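PDB 2PMA: retropepsin-like aspartic endopeptidase domain-containing protein from Legionella pneumophila subsp. pneumophila str. Philadelphia 1, which is of unknown function but is probably related to retropepsin-like aspartic endopeptidases. Local coordinates for residues 11-15 / 16-20. Sequence-based numbering, arbitrary orientation. Where two conformers were deposited one is given.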
# COMPACT_ATOMS: atom_id res chain seq x y z
N ALA A 11 3.23 0.94 8.71
CA ALA A 11 1.82 1.01 8.31
C ALA A 11 1.30 -0.42 8.43
O ALA A 11 2.05 -1.37 8.20
CB ALA A 11 1.69 1.46 6.86
N THR A 12 0.04 -0.57 8.77
CA THR A 12 -0.49 -1.90 9.00
C THR A 12 -1.57 -2.22 7.98
O THR A 12 -2.49 -1.42 7.81
CB THR A 12 -1.04 -2.05 10.43
OG1 THR A 12 0.01 -1.79 11.37
CG2 THR A 12 -1.60 -3.49 10.62
N LEU A 13 -1.45 -3.36 7.30
CA LEU A 13 -2.48 -3.85 6.39
C LEU A 13 -3.42 -4.64 7.29
O LEU A 13 -3.20 -5.82 7.55
CB LEU A 13 -1.89 -4.74 5.28
CG LEU A 13 -1.11 -4.02 4.16
CD1 LEU A 13 -0.01 -3.14 4.72
CD2 LEU A 13 -0.52 -4.96 3.12
N ILE A 14 -4.46 -3.96 7.77
CA ILE A 14 -5.22 -4.46 8.92
C ILE A 14 -5.92 -5.81 8.69
O ILE A 14 -6.23 -6.49 9.64
CB ILE A 14 -6.21 -3.43 9.44
CG1 ILE A 14 -7.23 -3.06 8.37
CG2 ILE A 14 -5.44 -2.18 9.96
CD1 ILE A 14 -8.40 -2.27 8.95
N ASP A 15 -6.15 -6.18 7.43
CA ASP A 15 -6.90 -7.42 7.17
C ASP A 15 -6.13 -8.63 7.67
O ASP A 15 -6.74 -9.65 8.02
CB ASP A 15 -7.12 -7.60 5.69
CG ASP A 15 -8.17 -6.70 5.15
OD1 ASP A 15 -8.71 -5.86 5.94
OD2 ASP A 15 -8.43 -6.82 3.94
N GLN A 16 -4.81 -8.52 7.68
CA GLN A 16 -3.93 -9.60 8.16
C GLN A 16 -3.06 -9.15 9.34
O GLN A 16 -2.12 -9.87 9.72
CB GLN A 16 -3.06 -10.13 6.99
CG GLN A 16 -3.88 -10.91 5.94
CD GLN A 16 -4.25 -12.35 6.45
OE1 GLN A 16 -4.38 -12.59 7.64
NE2 GLN A 16 -4.38 -13.27 5.56
N ASN A 17 -3.39 -8.00 9.94
CA ASN A 17 -2.57 -7.40 11.01
C ASN A 17 -1.11 -7.43 10.64
O ASN A 17 -0.28 -7.84 11.44
CB ASN A 17 -2.78 -8.15 12.34
CG ASN A 17 -4.22 -8.03 12.83
OD1 ASN A 17 -4.58 -7.05 13.45
ND2 ASN A 17 -5.03 -9.04 12.57
N LEU A 18 -0.80 -7.01 9.42
CA LEU A 18 0.54 -7.14 8.87
C LEU A 18 1.15 -5.74 8.87
O LEU A 18 0.69 -4.89 8.11
CB LEU A 18 0.47 -7.64 7.42
CG LEU A 18 1.82 -7.67 6.67
CD1 LEU A 18 2.86 -8.54 7.42
CD2 LEU A 18 1.58 -8.18 5.26
N THR A 19 2.15 -5.54 9.71
CA THR A 19 2.82 -4.24 9.79
C THR A 19 4.08 -4.24 8.91
O THR A 19 4.93 -5.15 9.02
CB THR A 19 3.09 -3.85 11.25
OG1 THR A 19 1.85 -3.84 11.96
CG2 THR A 19 3.67 -2.43 11.35
N LEU A 20 4.19 -3.27 8.02
CA LEU A 20 5.30 -3.17 7.06
C LEU A 20 5.93 -1.79 7.16
O LEU A 20 5.26 -0.82 7.57
CB LEU A 20 4.77 -3.33 5.63
CG LEU A 20 4.05 -4.63 5.27
CD1 LEU A 20 3.60 -4.58 3.83
CD2 LEU A 20 5.00 -5.81 5.51
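An antiparallel beta hairpin closed by a G1 beta bulge joins Thr12 and Leu13 to Leu18 and Thr19, the chain reversing through Ile14, Asp15, Gln16 and Asn17. At its open end Ala11 and Leu20 form a hydrogen-bonded pair, Ala11 N to Leu20 O and Leu20 N to Ala11 O both measuring 2.9 Å. Next to the turn, Leu13 N donates to Leu18 O at 2.8 Å. Leu13 O has two donors, which come to it from opposite faces of its carbonyl plane: Gln16 N at 3.1 Å, tilted from that plane, and Leu18 N, longer at 3.3 Å and well above it. Asn17 and Leu18 both sit opposite Leu13, the mark of a G1 bulge; Asn17 takes the left-handed backbone conformation usual at its first position, and its N makes a weak bond to Ile14 O.

Between the two hydrogen-bonded pairs, Thr12 and Thr19 are a non-hydrogen-bonded pair joined through their side chains. Their hydroxyls share a hydrogen bond, Thr12 OG1 to Thr19 OG1 at 2.8 Å, in which either could be the donor. In each threonine the hydroxyl lies beside its own backbone N (chi1 -60° and -58°), a matching rotation that turns the two oxygens to each other, while Thr12 CG2 settles over Leu18 O at 3.7 Å. The reverse face is apolar: in the conformer given, Leu13 CD1 crosses to Leu20 CD1 at 4.0 Å, and the CB atoms of Leu13 and Leu18 lie alongside.

This leucine face packs inward, Leu13 and Leu20 against Leu33 of strand 31-43 and Leu18 against Tyr60 of strand 58-71. Asp15 OD1 and Gln16 NE2 tie the turn to Asn97 and Ser61, and strand 8-13 continues the sheet by pairing antiparallel with strand 90-100.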